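Local coordinates for pectate lyase (Bacillus subtilis subsp. subtilis str. 168, PDB 5X2I), which cleaves polygalacturonate by calcium-dependent beta-elimination, releasing oligosaccharides with an unsaturated galacturonosyl group at their non-reducing ends, at residues I266-N271 with V288-N293; V121-P126 with G143-K148; P81-D86 with E107-R112. One frame throughout, in Å; residues are numbered along the deposited sequence.

Interaction 1 of 3, residues I266-N271 with V288-N293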
loop_
_atom_site.group_PDB
_atom_site.type_symbol
_atom_site.label_atom_id
_atom_site.label_comp_id
_atom_site.label_asym_id
_atom_site.label_seq_id
_atom_site.Cartn_x
_atom_site.Cartn_y
_atom_site.Cartn_z
ATOM N N ILE A 266 5.385 -8.524 -8.948
ATOM C CA ILE A 266 4.064 -8.061 -8.534
ATOM C C ILE A 266 3.297 -7.681 -9.775
ATOM O O ILE A 266 3.872 -7.114 -10.734
ATOM C CB ILE A 266 4.194 -6.840 -7.566
ATOM C CG1 ILE A 266 4.967 -7.194 -6.296
ATOM C CG2 ILE A 266 2.830 -6.258 -7.306
ATOM C CD1 ILE A 266 5.429 -6.014 -5.481
ATOM N N THR A 267 1.992 -8.013 -9.803
ATOM C CA THR A 267 1.127 -7.632 -10.899
ATOM C C THR A 267 0.043 -6.715 -10.394
ATOM O O THR A 267 -0.653 -7.026 -9.434
ATOM C CB THR A 267 0.511 -8.839 -11.618
ATOM O OG1 THR A 267 1.540 -9.619 -12.254
ATOM C CG2 THR A 267 -0.558 -8.410 -12.673
ATOM N N LEU A 268 -0.084 -5.562 -11.032
ATOM C CA LEU A 268 -1.126 -4.594 -10.678
ATOM C C LEU A 268 -2.012 -4.457 -11.890
ATOM O O LEU A 268 -1.543 -4.026 -12.929
ATOM C CB LEU A 268 -0.576 -3.255 -10.312
ATOM C CG LEU A 268 0.487 -3.111 -9.164
ATOM C CD1 LEU A 268 0.937 -1.657 -9.117
ATOM C CD2 LEU A 268 -0.069 -3.570 -7.828
ATOM N N HIS A 269 -3.294 -4.797 -11.729
ATOM C CA HIS A 269 -4.258 -4.676 -12.828
ATOM C C HIS A 269 -5.648 -4.303 -12.349
ATOM O O HIS A 269 -6.108 -4.767 -11.330
ATOM C CB HIS A 269 -4.283 -5.923 -13.792
ATOM C CG HIS A 269 -4.949 -7.167 -13.238
ATOM N ND1 HIS A 269 -6.295 -7.403 -13.379
ATOM C CD2 HIS A 269 -4.443 -8.291 -12.657
ATOM C CE1 HIS A 269 -6.617 -8.579 -12.870
ATOM N NE2 HIS A 269 -5.510 -9.139 -12.418
ATOM N N HIS A 270 -6.275 -3.451 -13.136
ATOM C CA HIS A 270 -7.631 -2.982 -12.916
ATOM C C HIS A 270 -7.811 -2.240 -11.598
ATOM O O HIS A 270 -8.887 -2.256 -11.029
ATOM C CB HIS A 270 -8.619 -4.148 -13.065
ATOM C CG HIS A 270 -8.741 -4.634 -14.462
ATOM N ND1 HIS A 270 -8.046 -5.715 -14.944
ATOM C CD2 HIS A 270 -9.482 -4.170 -15.503
ATOM C CE1 HIS A 270 -8.366 -5.915 -16.218
ATOM N NE2 HIS A 270 -9.190 -4.952 -16.598
ATOM N N ASN A 271 -6.750 -1.597 -11.110
ATOM C CA ASN A 271 -6.868 -0.744 -9.947
ATOM C C ASN A 271 -7.222 0.681 -10.351
ATOM O O ASN A 271 -6.959 1.109 -11.473
ATOM C CB ASN A 271 -5.578 -0.762 -9.148
ATOM C CG ASN A 271 -5.184 -2.176 -8.719
ATOM O OD1 ASN A 271 -5.846 -2.820 -7.890
ATOM N ND2 ASN A 271 -4.077 -2.648 -9.256
ATOM N N VAL A 288 7.625 -5.688 -12.351
ATOM C CA VAL A 288 6.291 -5.347 -11.953
ATOM C C VAL A 288 5.411 -5.114 -13.227
ATOM O O VAL A 288 5.702 -4.267 -14.063
ATOM C CB VAL A 288 6.282 -4.083 -11.023
ATOM C CG1 VAL A 288 4.851 -3.777 -10.609
ATOM C CG2 VAL A 288 7.145 -4.284 -9.788
ATOM N N HIS A 289 4.412 -5.947 -13.376
ATOM C CA HIS A 289 3.509 -5.862 -14.519
ATOM C C HIS A 289 2.369 -4.979 -14.087
ATOM O O HIS A 289 1.643 -5.300 -13.164
ATOM C CB HIS A 289 2.993 -7.239 -14.906
ATOM C CG HIS A 289 2.262 -7.265 -16.216
ATOM N ND1 HIS A 289 1.370 -8.254 -16.564
ATOM C CD2 HIS A 289 2.259 -6.386 -17.251
ATOM C CE1 HIS A 289 0.948 -8.055 -17.795
ATOM N NE2 HIS A 289 1.441 -6.912 -18.221
ATOM N N VAL A 290 2.220 -3.846 -14.760
ATOM C CA VAL A 290 1.190 -2.822 -14.448
ATOM C C VAL A 290 0.292 -2.663 -15.665
ATOM O O VAL A 290 0.749 -2.154 -16.697
ATOM C CB VAL A 290 1.900 -1.489 -14.154
ATOM C CG1 VAL A 290 0.912 -0.371 -13.888
ATOM C CG2 VAL A 290 2.876 -1.606 -13.002
ATOM N N TYR A 291 -0.978 -3.113 -15.591
ATOM C CA TYR A 291 -1.824 -3.119 -16.769
ATOM C C TYR A 291 -3.288 -2.812 -16.446
ATOM O O TYR A 291 -3.844 -3.212 -15.398
ATOM C CB TYR A 291 -1.646 -4.421 -17.601
ATOM C CG TYR A 291 -2.421 -5.657 -17.164
ATOM C CD1 TYR A 291 -3.727 -5.891 -17.580
ATOM C CD2 TYR A 291 -1.825 -6.634 -16.395
ATOM C CE1 TYR A 291 -4.425 -7.039 -17.205
ATOM C CE2 TYR A 291 -2.493 -7.787 -16.017
ATOM C CZ TYR A 291 -3.778 -7.998 -16.443
ATOM O OH TYR A 291 -4.400 -9.179 -16.038
ATOM N N ASN A 292 -3.918 -2.090 -17.351
ATOM C CA ASN A 292 -5.311 -1.766 -17.251
ATOM C C ASN A 292 -5.671 -1.049 -15.910
ATOM O O ASN A 292 -6.689 -1.343 -15.321
ATOM C CB ASN A 292 -6.167 -3.033 -17.392
ATOM C CG ASN A 292 -6.262 -3.608 -18.824
ATOM O OD1 ASN A 292 -6.687 -4.746 -18.940
ATOM N ND2 ASN A 292 -5.863 -2.895 -19.854
ATOM N N ASN A 293 -4.815 -0.192 -15.419
ATOM C CA ASN A 293 -5.107 0.655 -14.292
ATOM C C ASN A 293 -5.543 2.034 -14.724
ATOM O O ASN A 293 -5.127 2.523 -15.764
ATOM C CB ASN A 293 -3.947 0.771 -13.278
ATOM C CG ASN A 293 -3.434 -0.575 -12.806
ATOM O OD1 ASN A 293 -4.015 -1.242 -11.926
ATOM N ND2 ASN A 293 -2.308 -1.000 -13.388
HETATM O O HOH W 1 1.520 -10.367 -14.846
#

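Interaction 2 of 3, residues V121-P126 with G143-K148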
loop_
_atom_site.group_PDB
_atom_site.type_symbol
_atom_site.label_atom_id
_atom_site.label_comp_id
_atom_site.label_asym_id
_atom_site.label_seq_id
_atom_site.Cartn_x
_atom_site.Cartn_y
_atom_site.Cartn_z
ATOM N N VAL A 121 -1.949 -1.814 16.581
ATOM C CA VAL A 121 -2.484 -1.611 15.213
ATOM C C VAL A 121 -1.973 -2.600 14.191
ATOM O O VAL A 121 -2.702 -2.880 13.236
ATOM C CB VAL A 121 -2.346 -0.158 14.663
ATOM C CG1 VAL A 121 -3.078 0.827 15.571
ATOM C CG2 VAL A 121 -0.916 0.307 14.463
ATOM N N MET A 122 -0.737 -3.103 14.368
ATOM C CA MET A 122 -0.123 -3.990 13.416
ATOM C C MET A 122 -0.389 -5.418 13.788
ATOM O O MET A 122 -0.057 -5.852 14.885
ATOM C CB MET A 122 1.383 -3.783 13.322
ATOM C CG MET A 122 1.994 -4.431 12.099
ATOM S SD MET A 122 3.704 -3.988 11.858
ATOM C CE MET A 122 3.608 -2.229 11.545
ATOM N N VAL A 123 -0.948 -6.163 12.846
ATOM C CA VAL A 123 -1.256 -7.548 13.092
ATOM C C VAL A 123 -0.645 -8.381 11.952
ATOM O O VAL A 123 -0.737 -8.014 10.745
ATOM C CB VAL A 123 -2.799 -7.544 13.227
ATOM C CG1 VAL A 123 -3.531 -8.249 12.132
ATOM C CG2 VAL A 123 -3.242 -7.757 14.671
ATOM N N ASP A 124 0.004 -9.495 12.298
ATOM C CA ASP A 124 0.621 -10.372 11.330
ATOM C C ASP A 124 -0.322 -11.404 10.783
ATOM O O ASP A 124 -1.069 -12.050 11.547
ATOM C CB ASP A 124 1.832 -11.089 11.944
ATOM C CG ASP A 124 2.992 -10.134 12.179
ATOM O OD1 ASP A 124 3.028 -9.007 11.646
ATOM O OD2 ASP A 124 3.861 -10.512 12.952
ATOM N N ILE A 125 -0.290 -11.597 9.469
ATOM C CA ILE A 125 -1.200 -12.552 8.863
ATOM C C ILE A 125 -0.417 -13.867 8.586
ATOM O O ILE A 125 0.525 -13.891 7.811
ATOM C CB ILE A 125 -1.876 -12.035 7.573
ATOM C CG1 ILE A 125 -2.366 -10.588 7.747
ATOM C CG2 ILE A 125 -2.979 -13.018 7.167
ATOM C CD1 ILE A 125 -3.437 -10.452 8.818
ATOM N N PRO A 126 -0.776 -14.938 9.267
ATOM C CA PRO A 126 -0.015 -16.200 9.046
ATOM C C PRO A 126 -0.311 -16.860 7.693
ATOM O O PRO A 126 -1.241 -16.464 6.955
ATOM C CB PRO A 126 -0.490 -17.064 10.220
ATOM C CG PRO A 126 -1.926 -16.699 10.323
ATOM C CD PRO A 126 -2.027 -15.201 9.976
ATOM N N GLY A 143 -5.839 -0.133 11.249
ATOM C CA GLY A 143 -4.964 -1.317 11.241
ATOM C C GLY A 143 -3.956 -1.361 10.125
ATOM O O GLY A 143 -4.149 -0.752 9.079
ATOM N N ASN A 144 -2.852 -2.063 10.375
ATOM C CA ASN A 144 -1.818 -2.373 9.362
ATOM C C ASN A 144 -1.725 -3.914 9.395
ATOM O O ASN A 144 -1.259 -4.486 10.386
ATOM C CB ASN A 144 -0.524 -1.722 9.818
ATOM C CG ASN A 144 0.653 -1.850 8.838
ATOM O OD1 ASN A 144 1.574 -1.061 8.944
ATOM N ND2 ASN A 144 0.647 -2.812 7.900
ATOM N N PHE A 145 -2.242 -4.564 8.369
ATOM C CA PHE A 145 -2.035 -6.021 8.204
ATOM C C PHE A 145 -0.594 -6.157 7.695
ATOM O O PHE A 145 -0.204 -5.501 6.697
ATOM C CB PHE A 145 -2.998 -6.590 7.152
ATOM C CG PHE A 145 -4.450 -6.778 7.618
ATOM C CD1 PHE A 145 -4.911 -6.331 8.859
ATOM C CD2 PHE A 145 -5.344 -7.442 6.790
ATOM C CE1 PHE A 145 -6.237 -6.510 9.213
ATOM C CE2 PHE A 145 -6.656 -7.652 7.176
ATOM C CZ PHE A 145 -7.110 -7.148 8.361
ATOM N N GLN A 146 0.183 -6.984 8.353
ATOM C CA GLN A 146 1.540 -7.324 7.898
ATOM C C GLN A 146 1.584 -8.800 7.496
ATOM O O GLN A 146 1.078 -9.671 8.177
ATOM C CB GLN A 146 2.606 -6.974 8.979
ATOM C CG GLN A 146 4.038 -7.325 8.543
ATOM C CD GLN A 146 5.165 -6.869 9.502
ATOM O OE1 GLN A 146 6.083 -6.189 9.085
ATOM N NE2 GLN A 146 5.120 -7.290 10.757
ATOM N N ILE A 147 2.119 -9.045 6.308
ATOM C CA ILE A 147 2.161 -10.376 5.748
ATOM C C ILE A 147 3.603 -10.696 5.478
ATOM O O ILE A 147 4.216 -10.124 4.552
ATOM C CB ILE A 147 1.369 -10.469 4.438
ATOM C CG1 ILE A 147 -0.057 -9.944 4.601
ATOM C CG2 ILE A 147 1.464 -11.884 3.894
ATOM C CD1 ILE A 147 -0.764 -9.788 3.229
ATOM N N LYS A 148 4.149 -11.591 6.306
ATOM C CA LYS A 148 5.551 -12.051 6.189
ATOM C C LYS A 148 5.584 -13.489 5.662
ATOM O O LYS A 148 6.656 -14.089 5.474
ATOM C CB LYS A 148 6.276 -11.960 7.550
ATOM C CG LYS A 148 6.195 -10.580 8.214
ATOM C CD LYS A 148 7.141 -10.443 9.436
ATOM C CE LYS A 148 6.881 -11.537 10.430
ATOM N NZ LYS A 148 7.294 -11.146 11.797
HETATM O O HOH W 2 2.918 -12.683 8.567
#

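Interaction 3 of 3, residues P81-D86 with E107-R112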
loop_
_atom_site.group_PDB
_atom_site.type_symbol
_atom_site.label_atom_id
_atom_site.label_comp_id
_atom_site.label_asym_id
_atom_site.label_seq_id
_atom_site.Cartn_x
_atom_site.Cartn_y
_atom_site.Cartn_z
ATOM N N PRO A 81 5.708 7.979 28.884
ATOM C CA PRO A 81 5.610 9.137 29.821
ATOM C C PRO A 81 6.582 10.288 29.546
ATOM O O PRO A 81 6.304 11.392 29.952
ATOM C CB PRO A 81 5.896 8.501 31.168
ATOM C CG PRO A 81 5.315 7.109 31.006
ATOM C CD PRO A 81 5.761 6.699 29.616
ATOM N N GLU A 82 7.727 10.043 28.907
ATOM C CA GLU A 82 8.652 11.131 28.604
ATOM C C GLU A 82 8.328 11.870 27.302
ATOM O O GLU A 82 8.933 12.906 27.003
ATOM C CB GLU A 82 10.096 10.592 28.582
ATOM C CG GLU A 82 10.608 10.252 29.986
ATOM C CD GLU A 82 12.083 9.810 30.039
ATOM O OE1 GLU A 82 12.776 9.785 29.001
ATOM O OE2 GLU A 82 12.565 9.475 31.148
ATOM N N TYR A 83 7.406 11.332 26.480
ATOM C CA TYR A 83 7.192 11.912 25.164
ATOM C C TYR A 83 6.305 13.098 25.368
ATOM O O TYR A 83 5.295 13.016 26.060
ATOM C CB TYR A 83 6.522 10.958 24.171
ATOM C CG TYR A 83 6.226 11.576 22.806
ATOM C CD1 TYR A 83 7.231 11.910 21.942
ATOM C CD2 TYR A 83 4.910 11.906 22.439
ATOM C CE1 TYR A 83 6.962 12.518 20.718
ATOM C CE2 TYR A 83 4.628 12.530 21.261
ATOM C CZ TYR A 83 5.668 12.812 20.373
ATOM O OH TYR A 83 5.348 13.360 19.167
ATOM N N ASP A 84 6.627 14.162 24.640
ATOM C CA ASP A 84 5.805 15.377 24.577
ATOM C C ASP A 84 6.004 15.986 23.195
ATOM O O ASP A 84 7.121 16.421 22.891
ATOM C CB ASP A 84 6.318 16.344 25.661
ATOM C CG ASP A 84 5.453 17.576 25.810
ATOM O OD1 ASP A 84 5.250 18.296 24.806
ATOM O OD2 ASP A 84 5.044 17.837 26.955
ATOM N N LEU A 85 4.954 16.037 22.359
ATOM C CA LEU A 85 5.082 16.628 21.015
ATOM C C LEU A 85 5.723 18.022 21.024
ATOM O O LEU A 85 6.545 18.360 20.126
ATOM C CB LEU A 85 3.738 16.660 20.255
ATOM C CG LEU A 85 3.729 17.325 18.875
ATOM C CD1 LEU A 85 4.751 16.751 17.945
ATOM C CD2 LEU A 85 2.359 17.256 18.206
ATOM N N ASP A 86 5.313 18.860 21.975
ATOM C CA ASP A 86 5.849 20.222 22.047
ATOM C C ASP A 86 7.337 20.177 22.160
ATOM O O ASP A 86 8.054 20.897 21.462
ATOM C CB ASP A 86 5.260 20.964 23.211
ATOM C CG ASP A 86 5.548 22.439 23.150
ATOM O OD1 ASP A 86 4.977 23.109 22.246
ATOM O OD2 ASP A 86 6.344 22.913 24.028
ATOM N N GLU A 107 13.385 11.960 20.834
ATOM C CA GLU A 107 13.384 10.882 19.819
ATOM C C GLU A 107 13.271 9.468 20.411
ATOM O O GLU A 107 12.531 8.631 19.893
ATOM C CB GLU A 107 14.617 10.978 18.905
ATOM C CG GLU A 107 14.714 9.898 17.834
ATOM C CD GLU A 107 13.448 9.747 16.964
ATOM O OE1 GLU A 107 12.587 10.654 16.843
ATOM O OE2 GLU A 107 13.350 8.691 16.287
ATOM N N GLU A 108 14.002 9.210 21.477
ATOM C CA GLU A 108 13.852 7.946 22.206
ATOM C C GLU A 108 12.430 7.711 22.745
ATOM O O GLU A 108 11.859 6.587 22.639
ATOM C CB GLU A 108 14.867 7.863 23.371
ATOM C CG GLU A 108 16.292 7.853 22.847
ATOM C CD GLU A 108 17.376 7.673 23.929
ATOM O OE1 GLU A 108 17.099 7.307 25.061
ATOM O OE2 GLU A 108 18.529 7.880 23.572
ATOM N N ALA A 109 11.866 8.768 23.329
ATOM C CA ALA A 109 10.508 8.703 23.914
ATOM C C ALA A 109 9.520 8.492 22.770
ATOM O O ALA A 109 8.602 7.724 22.900
ATOM C CB ALA A 109 10.187 10.000 24.678
ATOM N N ARG A 110 9.757 9.170 21.654
ATOM C CA ARG A 110 8.965 8.988 20.443
ATOM C C ARG A 110 9.050 7.558 19.936
ATOM O O ARG A 110 8.016 6.991 19.623
ATOM C CB ARG A 110 9.326 9.972 19.322
ATOM C CG ARG A 110 8.226 10.045 18.191
ATOM C CD ARG A 110 8.828 10.406 16.843
ATOM N NE ARG A 110 9.941 9.514 16.529
ATOM C CZ ARG A 110 9.800 8.253 16.090
ATOM N NH1 ARG A 110 8.571 7.718 15.798
ATOM N NH2 ARG A 110 10.875 7.539 15.910
ATOM N N ALA A 111 10.233 6.975 19.853
ATOM C CA ALA A 111 10.334 5.625 19.308
ATOM C C ALA A 111 9.530 4.643 20.175
ATOM O O ALA A 111 8.866 3.766 19.665
ATOM C CB ALA A 111 11.768 5.186 19.218
ATOM N N ARG A 112 9.643 4.781 21.492
ATOM C CA ARG A 112 8.962 3.854 22.418
ATOM C C ARG A 112 7.436 4.061 22.309
ATOM O O ARG A 112 6.709 3.101 22.234
ATOM C CB ARG A 112 9.447 4.058 23.876
ATOM C CG ARG A 112 10.894 3.760 24.129
ATOM C CD ARG A 112 11.269 3.766 25.619
ATOM N NE ARG A 112 11.041 5.041 26.314
ATOM C CZ ARG A 112 11.977 5.994 26.437
ATOM N NH1 ARG A 112 13.150 5.816 25.894
ATOM N NH2 ARG A 112 11.711 7.145 27.060
HETATM O O HOH W 3 13.371 9.393 26.575
#

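Interaction 1 of 3, residues I266-N271 with V288-N293
Asn293 OD1 is gripped twice by Asn271, whose backbone N lies 2.9 Å and whose ND2 lies 3.0 Å from it, the two donors coming from opposite faces of the acceptor's plane. The two amides lie alongside each other with planes 5° apart, Asn271 ND2 meeting the oxygen somewhat out of plane. Asn293 ND2 turns back to Leu268 O (3.2 Å), reaching it from above the carbonyl plane, and that oxygen also accepts from Tyr291 N. Each asparagine amide is thereby tied to backbone as well as to its neighbour; Asn271 ND2 likewise reaches Met237 O, and its OD1 accepts from Asn240 N.

On the face carrying Thr267, His269, His289 and Tyr291, His269 CB sits over the Tyr291 ring, 3.4 Å from its centroid. Both CG atoms stand between backbone N and carbonyl carbon (chi1 74° and 83°), which sets the rings nearly parallel but slid apart, with Tyr291 OH over the centre of the imidazole. His269 NE2 is held by Asp12. Beside it, Asn292 CB lies over one face of His270, 3.8 Å from the ring centroid, while Tyr239 stacks on that ring.

Strand segments 266-269 and 288-291 run parallel, axes 4.7 Å apart; the asparagines and His270 sit in the turn that follows. Asparagines hydrogen-bonded between equivalent turns of successive coils form the asparagine ladder of the pectate lyase parallel beta-helix.

Interaction 2 of 3, residues V121-P126 with G143-K148
Ile125 CD1 rests over one face of the Phe145 ring, toward its rim, 4.3 Å from the centroid. Val123 CG1 meets the same ring at CD1 (4.0 Å), so two branched side chains of residues 121-126 share the phenyl group. Ile125 CG1 also packs across Ile147 CG1, extending the apolar patch along the strands.

Between the strands runs a parallel ladder: Asn144 N to Val121 O, Val123 N to Asn144 O, Gln146 N to Val123 O and Ile125 N to Gln146 O, the last at 2.7 Å.

The other face carries Met122, Asn144, Asp124 and Gln146. Gln146 NE2 donates to Asp124 OD1 on its syn side, 2.8 Å away and almost straight at 175°. CG of Gln146 is anti to the backbone N (chi1 180°), and the extended chain runs beside Asp124, with Met122 SD close to its amide. Lys148 NZ, whose main partner is Glu48, approaches Asp124 OD2 in a long salt bridge of 3.7 Å. With an alanine in place of Asp124 the carboxylate is gone, and the Gln146 amide is likely to be freer to turn.

Asn144 OD1 accepts from the backbone N of calcium ligand Asp184, while Asn144 ND2 donates to Thr187 OG1. Strand 122-124 follows helix 105-121 and ends a four-stranded parallel sheet, with 186-189 beyond 144-147; helix 38-45 packs on Val123 and Ile125, while strands 129-133 and 150-155 back the apolar face.

Interaction 3 of 3, residues P81-D86 with E107-R112
This is a loop-on-helix contact at the periphery of the fold, where residues 81-86, leading into helix 85-92, lie against one side of helix 105-121. The evidence is a small interface, 210 Å² over both sides, with no direct hydrogen bond between the segments: it rests on van der Waals packing and one salt bridge.

Ala109 supplies the middle of the contact. Its CB comes up under the backbone of the loop, 3.6 Å from Tyr83 N, and also touches Tyr83 CB (3.8 Å) and Glu82 CB. With CG anti to the backbone N (chi1 177°), the Tyr83 ring lies along the helix surface, its CD1 3.7 Å from Arg110 CA and its CE1 equally close to Arg110 CB. The aliphatic part of Arg110 therefore does the touching. Its guanidinium stands 84° from the ring plane and is drawn off to Glu107, which it grips side-on through NE and NH2, one nitrogen to each carboxylate oxygen. Arg110 NE to Glu107 OE1 is 2.9 Å and nearly straight at 176°.

At the outer margin, Glu82 OE1 stands at the edge of the Arg112 guanidinium, 3.4 Å from NH2, with the carboxylate plane almost perpendicular to it. Water 3 bridges the same two atoms, accepting from Arg112 NH2 at 2.8 Å and donating to Glu82 OE1. Arg112 NE has a salt bridge with Asp80, so the arginine engages two acidic groups of the loop.

Gln106 of helix 105-121 fastens the loop backbone further, donating to Glu82 O and accepting from Asp84 N. Asp84 holds the N-cap position of helix 85-92, its OD1 taking a weak bond from Asp86 N; Tyr88 of that helix packs on both Tyr83 and Arg110, while Tyr219 covers Tyr83 and Leu85.

Interactions 1 and 2 each join parallel strands, and the two contacts lie on opposite sides of the chain's centre, whereas interaction 3 joins a loop to a helix about 27 Å out from it. Interaction 1 is wholly buried, its polar groups satisfied partly by each other and partly by neighbouring residues. Interaction 2 is divided: one face is hydrocarbon, the other polar and partly solvent-exposed, with Asn144 near the calcium ligands. Interaction 3, with less than half the buried area of either, relies on a tyrosine and an alanine packed between loop and helix and a water-bridged ion pair. Helix 105-121 runs directly into strand 122-124, linking interactions 3 and 2 along the chain.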